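Sensory transduction histidine kinase, putative (Borrelia burgdorferi, PDB 5BWJ) probably autophosphorylates a histidine with ATP as a membrane-bound hybrid sensor kinase, of which this chain is one periplasmic, Venus-flytrap-fold domain taken to sense small molecules. Local coordinates at residues B[139-142]-B[143-147]; B[163-166]-B[167-171]. All blocks are in the same frame, centred on the assembly; numbering follows the deposited sequence.

Contact 1 of 2, residues B[139-142]-B[143-147]; sequences NSQE and LVLAL
Leu-143 N reaches back to Asn-139 O at 2.9 Å and so starts the backbone ladder of helix 140-148, whose N-cap is Asn-139. The bond lies in the carbonyl plane. On the capping residue itself a second bond forms, in which Asn-139 OD1 accepts from Glu-142 N at 2.8 Å with a nearly straight N-H...O angle of 166°. Asn-139 CG stands at chi1 55°, which folds the amide back over the first turn and brings OD1 to that N-H, while ND2 turns to Asn-54.

Past the leucine, whose side chain packs on Leu-162, Ile-155 and Ala-137, Val-144 N binds Ser-140 O at 2.9 Å. The methyl CG2 of Val-144 comes to 3.3 Å from this same oxygen, Ser-140 O, because it is the branch lying beside the backbone N. Ser-140 OG is bonded away from the turn, to Asp-14.

Leu-145 is the residue where side chains meet across the turn. Its N bonds to Gln-141 O at 3.1 Å, and its CD1 lies 3.9 Å from Gln-141 CG, the two chains running side by side in the same direction. The extended glutamine carries its amide out past that contact, away from the helix, where OE1 is hydrogen-bonded to Lys-22. Ala-146 N then donates to Glu-142 O at 3.1 Å, and its methyl group faces Phe-135 of strand 134-137.

Four i to i+4 backbone bonds and one side-chain cap thus hold this turn, while Asn-139 ND2, Ser-140 OG and Gln-141 OE1 bond to residues outside it. The cap supplies an acceptor to an N-H that has no preceding helical carbonyl, and the partial negative charge of OD1 would be expected to suit the positive end of the helix dipole.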
# COMPACT_ATOMS: atom_id res chain seq x y z
N ASN B 139 -5.95 6.44 18.03
CA ASN B 139 -4.91 6.13 17.06
C ASN B 139 -4.88 4.65 16.70
O ASN B 139 -5.55 3.84 17.33
CB ASN B 139 -3.54 6.56 17.59
CG ASN B 139 -3.23 5.95 18.94
OD1 ASN B 139 -3.06 4.74 19.07
ND2 ASN B 139 -3.13 6.79 19.96
N SER B 140 -4.08 4.30 15.69
CA SER B 140 -4.02 2.93 15.19
C SER B 140 -3.59 1.95 16.27
O SER B 140 -4.16 0.87 16.39
CB SER B 140 -3.06 2.84 14.00
OG SER B 140 -3.54 3.60 12.90
N GLN B 141 -2.58 2.33 17.05
CA GLN B 141 -2.06 1.46 18.10
C GLN B 141 -3.14 1.12 19.12
O GLN B 141 -3.32 -0.04 19.49
CB GLN B 141 -0.87 2.13 18.79
CG GLN B 141 -0.24 1.30 19.89
CD GLN B 141 1.10 1.86 20.31
OE1 GLN B 141 2.03 1.92 19.51
NE2 GLN B 141 1.20 2.28 21.57
N GLU B 142 -3.86 2.14 19.57
CA GLU B 142 -4.96 1.94 20.51
C GLU B 142 -6.04 1.08 19.88
O GLU B 142 -6.62 0.21 20.54
CB GLU B 142 -5.54 3.28 20.96
CG GLU B 142 -6.77 3.16 21.84
CD GLU B 142 -7.35 4.51 22.22
OE1 GLU B 142 -6.59 5.51 22.18
OE2 GLU B 142 -8.55 4.58 22.53
N LEU B 143 -6.32 1.32 18.61
CA LEU B 143 -7.39 0.63 17.90
C LEU B 143 -7.12 -0.87 17.82
O LEU B 143 -7.99 -1.68 18.13
CB LEU B 143 -7.56 1.20 16.49
CG LEU B 143 -8.59 0.49 15.61
CD1 LEU B 143 -9.97 0.50 16.26
CD2 LEU B 143 -8.64 1.13 14.23
N VAL B 144 -5.92 -1.23 17.38
CA VAL B 144 -5.57 -2.63 17.21
C VAL B 144 -5.47 -3.33 18.56
O VAL B 144 -5.77 -4.52 18.68
CB VAL B 144 -4.25 -2.79 16.44
CG1 VAL B 144 -3.89 -4.25 16.28
CG2 VAL B 144 -4.36 -2.14 15.07
N LEU B 145 -5.06 -2.59 19.59
CA LEU B 145 -4.99 -3.14 20.94
C LEU B 145 -6.38 -3.50 21.45
O LEU B 145 -6.55 -4.50 22.16
CB LEU B 145 -4.33 -2.14 21.89
CG LEU B 145 -2.80 -2.09 21.81
CD1 LEU B 145 -2.27 -0.84 22.50
CD2 LEU B 145 -2.18 -3.34 22.42
N ALA B 146 -7.38 -2.70 21.08
CA ALA B 146 -8.75 -2.95 21.50
C ALA B 146 -9.26 -4.27 20.92
O ALA B 146 -9.98 -5.01 21.59
CB ALA B 146 -9.66 -1.80 21.08
N LEU B 147 -8.87 -4.55 19.68
CA LEU B 147 -9.24 -5.80 19.03
C LEU B 147 -8.53 -6.97 19.71
O LEU B 147 -9.15 -7.98 20.03
CB LEU B 147 -8.89 -5.76 17.54
CG LEU B 147 -9.23 -7.02 16.74
CD1 LEU B 147 -10.73 -7.24 16.69
CD2 LEU B 147 -8.64 -6.95 15.34

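Contact 2 of 2, residues B[163-166]-B[167-171]; sequences HYIA and NNFLS. With NO3 (nitrate ion), chain F.
The C-terminal end of helix 161-169 lies at the interface with the second subunit, where Asn-167 and Asn-168 hold a nitrate, probably from the crystallisation liquor. Asn-167 ND2 donates to nitrate O3 at 3.0 Å and also to O1, and Asn-168 ND2 donates to nitrate O1 at 2.9 Å. O1 thus accepts from both amides, and Lys-160 of the second subunit adds a further bond to the ion. Beside O3 lies the histidine ring, with His-163 CD2 3.3 Å from nitrate O3 at the ring edge. Nitrate O2 lies at the edge of the Tyr-164 ring, near its plane.

Asn-168 ND2 works twice, since it also donates to Tyr-164 O at 2.9 Å with an N-H...O angle of 161°; that oxygen lies close to the amide plane. Tyr-164 O takes a second bond from Asn-168 N, also at 2.9 Å. With CG beside its backbone N (chi1 -74°), Asn-168 folds its amide back onto the preceding turn. Its side chain crosses that of Tyr-164 at about a right angle, the ring and amide planes 33° apart, and CB sits over one ring face. Tyr-164 OH is bonded to Lys-22 O.

Further along, Phe-169 N bonds to Ile-165 O, and Ile-165 CG2 touches Phe-169 CD2 at 3.8 Å. Leu-170, the first residue to leave helical angles, still donates its N to Ala-166 O at 3.2 Å, from above the carbonyl plane.

Both protons of Asn-168 ND2 are spent, one on a helix carbonyl and one on the ion, so two bonds fix the amide's rotation, and through it the carbonyl of Tyr-164 is linked to the bound anion.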
# COMPACT_ATOMS: atom_id res chain seq x y z
N HIS B 163 -2.98 -3.60 9.68
CA HIS B 163 -2.50 -4.96 9.51
C HIS B 163 -1.05 -5.10 9.93
O HIS B 163 -0.67 -6.08 10.57
CB HIS B 163 -2.66 -5.40 8.05
CG HIS B 163 -2.34 -6.85 7.83
ND1 HIS B 163 -3.29 -7.84 7.92
CD2 HIS B 163 -1.17 -7.46 7.55
CE1 HIS B 163 -2.73 -9.01 7.69
NE2 HIS B 163 -1.44 -8.81 7.46
N TYR B 164 -0.23 -4.11 9.57
CA TYR B 164 1.18 -4.12 9.94
C TYR B 164 1.36 -4.14 11.45
O TYR B 164 2.10 -4.97 11.98
CB TYR B 164 1.90 -2.90 9.36
CG TYR B 164 3.22 -2.63 10.06
CD1 TYR B 164 4.35 -3.36 9.74
CD2 TYR B 164 3.32 -1.66 11.04
CE1 TYR B 164 5.56 -3.13 10.37
CE2 TYR B 164 4.53 -1.42 11.69
CZ TYR B 164 5.64 -2.16 11.35
OH TYR B 164 6.84 -1.93 11.98
N ILE B 165 0.67 -3.23 12.14
CA ILE B 165 0.82 -3.10 13.59
C ILE B 165 0.43 -4.39 14.29
O ILE B 165 1.18 -4.90 15.12
CB ILE B 165 -0.03 -1.93 14.13
CG1 ILE B 165 0.45 -0.61 13.54
CG2 ILE B 165 0.05 -1.86 15.66
CD1 ILE B 165 -0.50 0.55 13.77
N ALA B 166 -0.75 -4.92 13.96
CA ALA B 166 -1.22 -6.17 14.55
C ALA B 166 -0.24 -7.31 14.30
O ALA B 166 0.05 -8.09 15.20
CB ALA B 166 -2.59 -6.53 13.99
N ASN B 167 0.27 -7.38 13.08
CA ASN B 167 1.09 -8.51 12.66
C ASN B 167 2.50 -8.47 13.23
O ASN B 167 3.12 -9.52 13.44
CB ASN B 167 1.15 -8.56 11.13
CG ASN B 167 1.68 -9.89 10.61
OD1 ASN B 167 1.37 -10.95 11.15
ND2 ASN B 167 2.48 -9.83 9.55
N ASN B 168 3.02 -7.27 13.47
CA ASN B 168 4.40 -7.09 13.91
C ASN B 168 4.56 -6.83 15.41
O ASN B 168 5.60 -7.14 15.98
CB ASN B 168 5.05 -5.95 13.13
CG ASN B 168 5.38 -6.34 11.69
OD1 ASN B 168 6.51 -6.71 11.39
ND2 ASN B 168 4.38 -6.27 10.82
N PHE B 169 3.53 -6.25 16.04
CA PHE B 169 3.60 -5.90 17.46
C PHE B 169 2.80 -6.84 18.36
O PHE B 169 3.15 -7.03 19.53
CB PHE B 169 3.11 -4.46 17.68
CG PHE B 169 4.07 -3.41 17.20
CD1 PHE B 169 5.26 -3.19 17.87
CD2 PHE B 169 3.77 -2.64 16.09
CE1 PHE B 169 6.14 -2.22 17.43
CE2 PHE B 169 4.65 -1.67 15.65
CZ PHE B 169 5.83 -1.46 16.32
N LEU B 170 1.72 -7.41 17.83
CA LEU B 170 0.80 -8.20 18.64
C LEU B 170 0.67 -9.65 18.17
O LEU B 170 -0.17 -10.39 18.67
CB LEU B 170 -0.58 -7.55 18.65
CG LEU B 170 -0.59 -6.08 19.08
CD1 LEU B 170 -2.00 -5.55 18.95
CD2 LEU B 170 -0.07 -5.90 20.50
N SER B 171 1.52 -10.04 17.22
CA SER B 171 1.52 -11.41 16.71
C SER B 171 0.12 -11.82 16.25
O SER B 171 -0.32 -12.94 16.52
CB SER B 171 2.03 -12.39 17.77
OG SER B 171 3.34 -12.05 18.18
N NO3 F . 3.23 -6.90 7.79
O1 NO3 F . 4.20 -7.58 8.24
O2 NO3 F . 3.46 -5.92 7.01
O3 NO3 F . 2.05 -7.18 8.11

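Contacts 1 and 2, with centres about 10 Å apart, lie on neighbouring helices 140-148 and 161-169, which pack directly against each other. Ser-140 CB meets Ile-165 CD1 at 3.4 Å, and Val-144 CG1 meets Ala-166 CB at 3.5 Å. Contact 1 is the more buried of the two, at a helix start whose leucine, valine and alanine side chains face strands 134-137 and 154-156. Contact 2 is only partly buried, at a helix end beside the second subunit. Their asparagines differ accordingly: in the first an amide oxygen accepts at a helix N-terminus, while in the second amide nitrogens donate to an anion, one of them also to a carbonyl of its own helix.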